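Local coordinates for 39 kDa initiator binding protein (Trichomonas vaginalis, PDB 1Q87) that binds the initiator (Inr) element of core promoters and is represented here by its C-terminal domain, at residues 33-45 with 92-104. Sequence-based numbering, arbitrary orientation.
Sequences ETFRAKVDEIWFR and TKSKADLYKFLAM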
ATOM      1  N   GLU A  33      -2.595   7.843 -15.818  1.00 59.83           N
ATOM      2  CA  GLU A  33      -2.758   7.023 -16.992  1.00 67.87           C
ATOM      3  C   GLU A  33      -1.613   6.034 -17.107  1.00 62.93           C
ATOM      4  O   GLU A  33      -1.823   4.880 -17.470  1.00 59.64           O
ATOM      5  CB  GLU A  33      -2.886   7.896 -18.228  1.00 77.75           C
ATOM      6  CG  GLU A  33      -4.273   8.544 -18.283  1.00 95.16           C
ATOM      7  CD  GLU A  33      -5.381   7.610 -17.742  1.00100.53           C
ATOM      8  OE1 GLU A  33      -5.578   6.511 -18.326  1.00 98.51           O
ATOM      9  OE2 GLU A  33      -6.039   7.979 -16.732  1.00 95.89           O
ATOM     10  N   THR A  34      -0.401   6.467 -16.790  1.00 57.36           N
ATOM     11  CA  THR A  34       0.697   5.536 -16.835  1.00 54.37           C
ATOM     12  C   THR A  34       0.369   4.377 -15.885  1.00 59.01           C
ATOM     13  O   THR A  34       0.468   3.192 -16.247  1.00 54.90           O
ATOM     14  CB  THR A  34       1.986   6.167 -16.359  1.00 63.46           C
ATOM     15  OG1 THR A  34       2.375   7.203 -17.271  1.00 63.59           O
ATOM     16  CG2 THR A  34       3.085   5.092 -16.247  1.00 55.51           C
ATOM     17  N   PHE A  35      -0.041   4.718 -14.670  1.00 47.66           N
ATOM     18  CA  PHE A  35      -0.331   3.681 -13.710  1.00 51.00           C
ATOM     19  C   PHE A  35      -1.509   2.807 -14.131  1.00 52.17           C
ATOM     20  O   PHE A  35      -1.540   1.595 -13.858  1.00 48.61           O
ATOM     21  CB  PHE A  35      -0.597   4.281 -12.331  1.00 39.65           C
ATOM     22  CG  PHE A  35      -1.108   3.283 -11.352  1.00 43.35           C
ATOM     23  CD1 PHE A  35      -2.457   3.239 -11.040  1.00 38.08           C
ATOM     24  CD2 PHE A  35      -0.245   2.334 -10.783  1.00 34.29           C
ATOM     25  CE1 PHE A  35      -2.946   2.263 -10.162  1.00 40.46           C
ATOM     26  CE2 PHE A  35      -0.717   1.380  -9.937  1.00 35.49           C
ATOM     27  CZ  PHE A  35      -2.066   1.337  -9.615  1.00 39.91           C
ATOM     28  N   ARG A  36      -2.473   3.429 -14.795  1.00 54.53           N
ATOM     29  CA  ARG A  36      -3.653   2.718 -15.241  1.00 56.01           C
ATOM     30  C   ARG A  36      -3.256   1.742 -16.351  1.00 58.13           C
ATOM     31  O   ARG A  36      -3.755   0.606 -16.417  1.00 58.72           O
ATOM     32  CB  ARG A  36      -4.674   3.710 -15.758  1.00 52.82           C
ATOM     33  CG  ARG A  36      -6.095   3.187 -15.764  1.00 69.33           C
ATOM     34  CD  ARG A  36      -7.037   4.226 -16.374  1.00 83.56           C
ATOM     35  NE  ARG A  36      -7.020   5.535 -15.701  1.00 91.01           N
ATOM     36  CZ  ARG A  36      -7.790   5.881 -14.669  1.00 93.66           C
ATOM     37  NH1 ARG A  36      -8.665   5.022 -14.151  1.00 92.59           N
ATOM     38  NH2 ARG A  36      -7.690   7.101 -14.154  1.00 94.99           N
ATOM     39  N   ALA A  37      -2.356   2.200 -17.219  1.00 52.94           N
ATOM     40  CA  ALA A  37      -1.872   1.377 -18.312  1.00 55.46           C
ATOM     41  C   ALA A  37      -1.161   0.161 -17.717  1.00 55.04           C
ATOM     42  O   ALA A  37      -1.315  -0.945 -18.234  1.00 57.43           O
ATOM     43  CB  ALA A  37      -0.924   2.164 -19.185  1.00 51.78           C
ATOM     44  N   LYS A  38      -0.393   0.356 -16.638  1.00 46.35           N
ATOM     45  CA  LYS A  38       0.281  -0.774 -16.022  1.00 47.41           C
ATOM     46  C   LYS A  38      -0.689  -1.783 -15.458  1.00 45.76           C
ATOM     47  O   LYS A  38      -0.491  -2.977 -15.611  1.00 53.07           O
ATOM     48  CB  LYS A  38       1.221  -0.343 -14.890  1.00 49.30           C
ATOM     49  CG  LYS A  38       2.665  -0.331 -15.262  1.00 64.38           C
ATOM     50  CD  LYS A  38       3.194  -1.682 -15.700  1.00 65.22           C
ATOM     51  CE  LYS A  38       4.495  -1.466 -16.482  1.00 71.76           C
ATOM     52  NZ  LYS A  38       5.275  -2.719 -16.656  1.00 86.03           N
ATOM     53  N   VAL A  39      -1.707  -1.302 -14.756  1.00 45.57           N
ATOM     54  CA  VAL A  39      -2.680  -2.197 -14.161  1.00 39.38           C
ATOM     55  C   VAL A  39      -3.286  -3.082 -15.264  1.00 46.39           C
ATOM     56  O   VAL A  39      -3.431  -4.301 -15.075  1.00 39.64           O
ATOM     57  CB  VAL A  39      -3.804  -1.424 -13.428  1.00 39.92           C
ATOM     58  CG1 VAL A  39      -4.825  -2.429 -12.847  1.00 35.22           C
ATOM     59  CG2 VAL A  39      -3.219  -0.534 -12.272  1.00 39.00           C
ATOM     60  N   ASP A  40      -3.631  -2.471 -16.397  1.00 49.49           N
ATOM     61  CA  ASP A  40      -4.186  -3.202 -17.543  1.00 52.88           C
ATOM     62  C   ASP A  40      -3.219  -4.292 -17.991  1.00 48.87           C
ATOM     63  O   ASP A  40      -3.573  -5.453 -18.085  1.00 53.79           O
ATOM     64  CB  ASP A  40      -4.430  -2.262 -18.721  1.00 59.10           C
ATOM     65  CG  ASP A  40      -5.591  -1.301 -18.483  1.00 64.67           C
ATOM     66  OD1 ASP A  40      -6.594  -1.709 -17.845  1.00 68.34           O
ATOM     67  OD2 ASP A  40      -5.498  -0.144 -18.958  1.00 76.15           O
ATOM     68  N   GLU A  41      -1.984  -3.921 -18.262  1.00 49.39           N
ATOM     69  CA  GLU A  41      -0.987  -4.906 -18.665  1.00 52.53           C
ATOM     70  C   GLU A  41      -0.898  -6.114 -17.713  1.00 52.98           C
ATOM     71  O   GLU A  41      -0.980  -7.284 -18.133  1.00 56.18           O
ATOM     72  CB  GLU A  41       0.399  -4.253 -18.754  1.00 60.57           C
ATOM     73  CG  GLU A  41       1.548  -5.254 -18.930  1.00 58.52           C
ATOM     74  CD  GLU A  41       2.931  -4.645 -18.639  1.00 73.76           C
ATOM     75  OE1 GLU A  41       3.171  -3.483 -19.029  1.00 66.62           O
ATOM     76  OE2 GLU A  41       3.783  -5.340 -18.029  1.00 80.17           O
ATOM     77  N   ILE A  42      -0.741  -5.843 -16.424  1.00 41.24           N
ATOM     78  CA  ILE A  42      -0.587  -6.931 -15.464  1.00 42.04           C
ATOM     79  C   ILE A  42      -1.833  -7.795 -15.300  1.00 45.78           C
ATOM     80  O   ILE A  42      -1.740  -9.016 -15.097  1.00 49.67           O
ATOM     81  CB  ILE A  42      -0.126  -6.364 -14.117  1.00 44.55           C
ATOM     82  CG1 ILE A  42       1.247  -5.692 -14.303  1.00 44.15           C
ATOM     83  CG2 ILE A  42      -0.115  -7.431 -13.068  1.00 33.93           C
ATOM     84  CD1 ILE A  42       1.809  -5.102 -13.027  1.00 47.61           C
ATOM     85  N   TRP A  43      -3.001  -7.165 -15.401  1.00 48.06           N
ATOM     86  CA  TRP A  43      -4.255  -7.888 -15.263  1.00 40.75           C
ATOM     87  C   TRP A  43      -4.369  -8.881 -16.429  1.00 47.12           C
ATOM     88  O   TRP A  43      -4.730 -10.047 -16.240  1.00 43.32           O
ATOM     89  CB  TRP A  43      -5.431  -6.904 -15.292  1.00 44.83           C
ATOM     90  CG  TRP A  43      -6.753  -7.595 -15.363  1.00 42.66           C
ATOM     91  CD1 TRP A  43      -7.542  -7.726 -16.471  1.00 43.46           C
ATOM     92  CD2 TRP A  43      -7.403  -8.329 -14.315  1.00 34.04           C
ATOM     93  NE1 TRP A  43      -8.647  -8.504 -16.178  1.00 43.40           N
ATOM     94  CE2 TRP A  43      -8.586  -8.887 -14.862  1.00 36.58           C
ATOM     95  CE3 TRP A  43      -7.108  -8.564 -12.964  1.00 40.60           C
ATOM     96  CZ2 TRP A  43      -9.472  -9.667 -14.114  1.00 39.99           C
ATOM     97  CZ3 TRP A  43      -7.985  -9.339 -12.212  1.00 38.92           C
ATOM     98  CH2 TRP A  43      -9.159  -9.882 -12.790  1.00 48.24           C
ATOM     99  N   PHE A  44      -4.047  -8.382 -17.624  1.00 42.35           N
ATOM    100  CA  PHE A  44      -4.097  -9.143 -18.839  1.00 49.56           C
ATOM    101  C   PHE A  44      -3.109 -10.294 -18.800  1.00 52.52           C
ATOM    102  O   PHE A  44      -3.473 -11.395 -19.146  1.00 50.25           O
ATOM    103  CB  PHE A  44      -3.833  -8.248 -20.053  1.00 51.17           C
ATOM    104  CG  PHE A  44      -3.968  -8.970 -21.377  1.00 62.09           C
ATOM    105  CD1 PHE A  44      -5.155  -9.623 -21.710  1.00 57.46           C
ATOM    106  CD2 PHE A  44      -2.913  -8.997 -22.288  1.00 58.99           C
ATOM    107  CE1 PHE A  44      -5.286 -10.285 -22.922  1.00 62.49           C
ATOM    108  CE2 PHE A  44      -3.033  -9.651 -23.498  1.00 65.13           C
ATOM    109  CZ  PHE A  44      -4.225 -10.300 -23.820  1.00 61.90           C
ATOM    110  N   ARG A  45      -1.873 -10.043 -18.374  1.00 55.02           N
ATOM    111  CA  ARG A  45      -0.881 -11.105 -18.265  1.00 50.17           C
ATOM    112  C   ARG A  45      -1.297 -12.140 -17.220  1.00 51.72           C
ATOM    113  O   ARG A  45      -0.912 -13.297 -17.304  1.00 55.74           O
ATOM    114  CB  ARG A  45       0.476 -10.527 -17.869  1.00 59.05           C
ATOM    115  CG  ARG A  45       0.969  -9.436 -18.807  1.00 76.25           C
ATOM    116  CD  ARG A  45       1.988  -8.531 -18.121  1.00 82.92           C
ATOM    117  NE  ARG A  45       3.104  -9.311 -17.625  1.00 86.65           N
ATOM    118  CZ  ARG A  45       3.967  -9.929 -18.415  1.00 93.80           C
ATOM    119  NH1 ARG A  45       3.834  -9.839 -19.733  1.00 97.95           N
ATOM    120  NH2 ARG A  45       4.948 -10.649 -17.891  1.00 96.76           N
ATOM    121  N   THR A  92     -14.683 -13.778  -5.940  1.00 66.19           N
ATOM    122  CA  THR A  92     -14.046 -13.386  -7.195  1.00 61.64           C
ATOM    123  C   THR A  92     -13.410 -12.019  -7.112  1.00 55.55           C
ATOM    124  O   THR A  92     -13.709 -11.254  -6.203  1.00 51.27           O
ATOM    125  CB  THR A  92     -15.048 -13.429  -8.393  1.00 67.60           C
ATOM    126  OG1 THR A  92     -15.829 -12.223  -8.449  1.00 61.85           O
ATOM    127  CG2 THR A  92     -15.968 -14.630  -8.246  1.00 72.22           C
ATOM    128  N   LYS A  93     -12.526 -11.729  -8.066  1.00 50.50           N
ATOM    129  CA  LYS A  93     -11.820 -10.457  -8.102  1.00 49.95           C
ATOM    130  C   LYS A  93     -11.840  -9.868  -9.475  1.00 45.11           C
ATOM    131  O   LYS A  93     -12.059 -10.586 -10.452  1.00 47.12           O
ATOM    132  CB  LYS A  93     -10.357 -10.648  -7.613  1.00 45.71           C
ATOM    133  CG  LYS A  93     -10.096 -10.222  -6.132  1.00 49.30           C
ATOM    134  CD  LYS A  93     -11.105 -10.738  -5.113  1.00 41.50           C
ATOM    135  CE  LYS A  93     -10.660 -10.608  -3.650  1.00 46.11           C
ATOM    136  NZ  LYS A  93     -10.985  -9.303  -2.933  1.00 52.03           N
ATOM    137  N   SER A  94     -11.619  -8.558  -9.562  1.00 40.10           N
ATOM    138  CA  SER A  94     -11.623  -7.913 -10.856  1.00 42.80           C
ATOM    139  C   SER A  94     -10.429  -6.988 -11.008  1.00 51.96           C
ATOM    140  O   SER A  94      -9.609  -6.862 -10.092  1.00 45.90           O
ATOM    141  CB  SER A  94     -12.934  -7.136 -11.071  1.00 48.64           C
ATOM    142  OG  SER A  94     -12.902  -5.850 -10.476  1.00 59.10           O
ATOM    143  N   LYS A  95     -10.339  -6.336 -12.161  1.00 47.70           N
ATOM    144  CA  LYS A  95      -9.227  -5.460 -12.425  1.00 49.21           C
ATOM    145  C   LYS A  95      -9.165  -4.432 -11.295  1.00 53.01           C
ATOM    146  O   LYS A  95      -8.113  -4.209 -10.731  1.00 53.34           O
ATOM    147  CB  LYS A  95      -9.377  -4.752 -13.792  1.00 45.68           C
ATOM    148  CG  LYS A  95      -8.019  -4.365 -14.417  1.00 59.44           C
ATOM    149  CD  LYS A  95      -8.054  -3.322 -15.565  1.00 58.08           C
ATOM    150  CE  LYS A  95      -9.245  -3.480 -16.504  1.00 72.61           C
ATOM    151  NZ  LYS A  95     -10.450  -2.772 -15.938  1.00 75.94           N
ATOM    152  N   ALA A  96     -10.295  -3.825 -10.952  1.00 49.47           N
ATOM    153  CA  ALA A  96     -10.295  -2.827  -9.898  1.00 51.89           C
ATOM    154  C   ALA A  96      -9.633  -3.355  -8.615  1.00 50.13           C
ATOM    155  O   ALA A  96      -9.076  -2.568  -7.860  1.00 50.09           O
ATOM    156  CB  ALA A  96     -11.713  -2.344  -9.607  1.00 43.76           C
ATOM    157  N   ASP A  97      -9.686  -4.659  -8.357  1.00 41.67           N
ATOM    158  CA  ASP A  97      -9.015  -5.199  -7.148  1.00 43.59           C
ATOM    159  C   ASP A  97      -7.483  -5.138  -7.332  1.00 53.59           C
ATOM    160  O   ASP A  97      -6.753  -4.776  -6.394  1.00 57.42           O
ATOM    161  CB  ASP A  97      -9.457  -6.631  -6.890  1.00 40.01           C
ATOM    162  CG  ASP A  97     -10.960  -6.722  -6.611  1.00 53.93           C
ATOM    163  OD1 ASP A  97     -11.408  -6.125  -5.605  1.00 56.39           O
ATOM    164  OD2 ASP A  97     -11.703  -7.364  -7.390  1.00 57.36           O
ATOM    165  N   LEU A  98      -7.006  -5.465  -8.540  1.00 41.60           N
ATOM    166  CA  LEU A  98      -5.580  -5.400  -8.829  1.00 49.21           C
ATOM    167  C   LEU A  98      -5.168  -3.928  -8.733  1.00 47.65           C
ATOM    168  O   LEU A  98      -4.122  -3.610  -8.165  1.00 44.08           O
ATOM    169  CB  LEU A  98      -5.273  -5.919 -10.237  1.00 50.77           C
ATOM    170  CG  LEU A  98      -4.084  -6.849 -10.598  1.00 55.25           C
ATOM    171  CD1 LEU A  98      -3.420  -6.354 -11.859  1.00 42.62           C
ATOM    172  CD2 LEU A  98      -3.065  -6.933  -9.519  1.00 41.90           C
ATOM    173  N   TYR A  99      -5.980  -3.032  -9.299  1.00 44.73           N
ATOM    174  CA  TYR A  99      -5.700  -1.585  -9.257  1.00 40.84           C
ATOM    175  C   TYR A  99      -5.489  -1.126  -7.791  1.00 39.42           C
ATOM    176  O   TYR A  99      -4.530  -0.443  -7.455  1.00 41.33           O
ATOM    177  CB  TYR A  99      -6.867  -0.804  -9.851  1.00 34.92           C
ATOM    178  CG  TYR A  99      -6.622   0.682  -9.980  1.00 38.86           C
ATOM    179  CD1 TYR A  99      -6.237   1.224 -11.204  1.00 41.18           C
ATOM    180  CD2 TYR A  99      -6.797   1.559  -8.891  1.00 33.31           C
ATOM    181  CE1 TYR A  99      -6.039   2.598 -11.365  1.00 44.54           C
ATOM    182  CE2 TYR A  99      -6.585   2.984  -9.047  1.00 37.74           C
ATOM    183  CZ  TYR A  99      -6.214   3.472 -10.301  1.00 40.58           C
ATOM    184  OH  TYR A  99      -6.038   4.812 -10.557  1.00 49.97           O
ATOM    185  N   LYS A 100      -6.397  -1.535  -6.932  1.00 36.96           N
ATOM    186  CA  LYS A 100      -6.321  -1.208  -5.525  1.00 46.83           C
ATOM    187  C   LYS A 100      -5.015  -1.735  -4.909  1.00 47.05           C
ATOM    188  O   LYS A 100      -4.292  -0.998  -4.216  1.00 44.67           O
ATOM    189  CB  LYS A 100      -7.523  -1.835  -4.808  1.00 50.23           C
ATOM    190  CG  LYS A 100      -7.601  -1.552  -3.335  1.00 67.07           C
ATOM    191  CD  LYS A 100      -9.059  -1.330  -2.888  1.00 83.09           C
ATOM    192  CE  LYS A 100      -9.770  -2.634  -2.530  1.00 89.13           C
ATOM    193  NZ  LYS A 100     -10.991  -2.415  -1.681  1.00 87.49           N
ATOM    194  N   PHE A 101      -4.714  -3.005  -5.203  1.00 43.11           N
ATOM    195  CA  PHE A 101      -3.551  -3.689  -4.635  1.00 41.76           C
ATOM    196  C   PHE A 101      -2.235  -3.084  -5.078  1.00 39.82           C
ATOM    197  O   PHE A 101      -1.336  -2.875  -4.272  1.00 49.43           O
ATOM    198  CB  PHE A 101      -3.600  -5.171  -4.982  1.00 43.00           C
ATOM    199  CG  PHE A 101      -2.530  -5.975  -4.344  1.00 42.42           C
ATOM    200  CD1 PHE A 101      -2.524  -6.172  -2.975  1.00 52.67           C
ATOM    201  CD2 PHE A 101      -1.501  -6.514  -5.106  1.00 46.80           C
ATOM    202  CE1 PHE A 101      -1.507  -6.888  -2.365  1.00 52.07           C
ATOM    203  CE2 PHE A 101      -0.478  -7.236  -4.501  1.00 52.02           C
ATOM    204  CZ  PHE A 101      -0.484  -7.420  -3.129  1.00 50.66           C
ATOM    205  N   LEU A 102      -2.121  -2.799  -6.357  1.00 36.57           N
ATOM    206  CA  LEU A 102      -0.914  -2.195  -6.894  1.00 42.13           C
ATOM    207  C   LEU A 102      -0.804  -0.715  -6.434  1.00 44.05           C
ATOM    208  O   LEU A 102       0.295  -0.165  -6.262  1.00 44.99           O
ATOM    209  CB  LEU A 102      -0.925  -2.310  -8.443  1.00 36.59           C
ATOM    210  CG  LEU A 102      -0.593  -3.714  -9.037  1.00 46.48           C
ATOM    211  CD1 LEU A 102      -1.014  -3.813 -10.480  1.00 45.68           C
ATOM    212  CD2 LEU A 102       0.920  -3.993  -8.928  1.00 43.49           C
ATOM    213  N   ALA A 103      -1.949  -0.088  -6.206  1.00 42.45           N
ATOM    214  CA  ALA A 103      -2.003   1.309  -5.759  1.00 45.99           C
ATOM    215  C   ALA A 103      -1.442   1.410  -4.350  1.00 37.08           C
ATOM    216  O   ALA A 103      -0.723   2.340  -4.054  1.00 41.83           O
ATOM    217  CB  ALA A 103      -3.445   1.831  -5.775  1.00 49.70           C
ATOM    218  N   MET A 104      -1.776   0.452  -3.497  1.00 35.73           N
ATOM    219  CA  MET A 104      -1.272   0.447  -2.121  1.00 43.59           C
ATOM    220  C   MET A 104       0.206   0.118  -2.027  1.00 46.71           C
ATOM    221  O   MET A 104       0.947   0.830  -1.360  1.00 49.93           O
ATOM    222  CB  MET A 104      -2.004  -0.570  -1.238  1.00 45.43           C
ATOM    223  CG  MET A 104      -3.512  -0.360  -1.151  1.00 43.87           C
ATOM    224  SD  MET A 104      -4.192  -1.550  -0.044  1.00 44.23           S
ATOM    225  CE  MET A 104      -4.616  -2.890  -1.253  1.00 45.92           C
TER
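Val39 is the knob at the middle of this helix pair, set in a hole formed by Lys95, Leu98, Tyr99 and Leu102. Its CG1, anti to the backbone N (chi1 179°), lies against the backbone of Tyr99, while CG2 meets the ring of Tyr99 at CD1, 3.7 Å away.

One turn earlier, Phe35 drives a ring edge into a face of that tyrosine. The two planes stand at 74°, a T-shaped stack with centroids 4.8 Å apart, and CE1 sits over the tyrosine ring nearer its rim than its middle. Another part of the Phe35 rim faces the other helix, CE2 reaching Leu102 CB at 4.0 Å. Beyond the stack, the Tyr99 hydroxyl lies over one face of the Arg36 guanidinium and is hydrogen-bonded to the backbone of Ile24. Arg36 itself is tied back to Glu33 by a salt bridge, NE to OE2 2.8 Å.

At the other end Trp43 lays its indole flat against the start of helix 95-105. Lys95 CG makes a CH-pi contact over the five-membered ring, 4.0 Å from its centroid, and the six-membered ring covers the backbone of Ser94, the N-cap residue. Extended through its first two torsions, Lys95 brings CD to 3.2 Å from Asp40 OD1; the chain then bends at chi3 and chi4, and the ammonium ends beyond salt-bridge distance of this carboxylate. The indole NE1 is satisfied by the carbonyl of Asp51.

On the flank away from Lys95, Ile42 CD1 and Leu102 CD1 meet tip to tip at 4.0 Å, and Ile42 CG2 packs on Leu98 CD1.

Here segments 33-45 and 95-104 run at 121° to each other, a steeply crossed helix pair with one knob-into-hole, Val39, at its centre, in the buried core of the helical part of the C-domain.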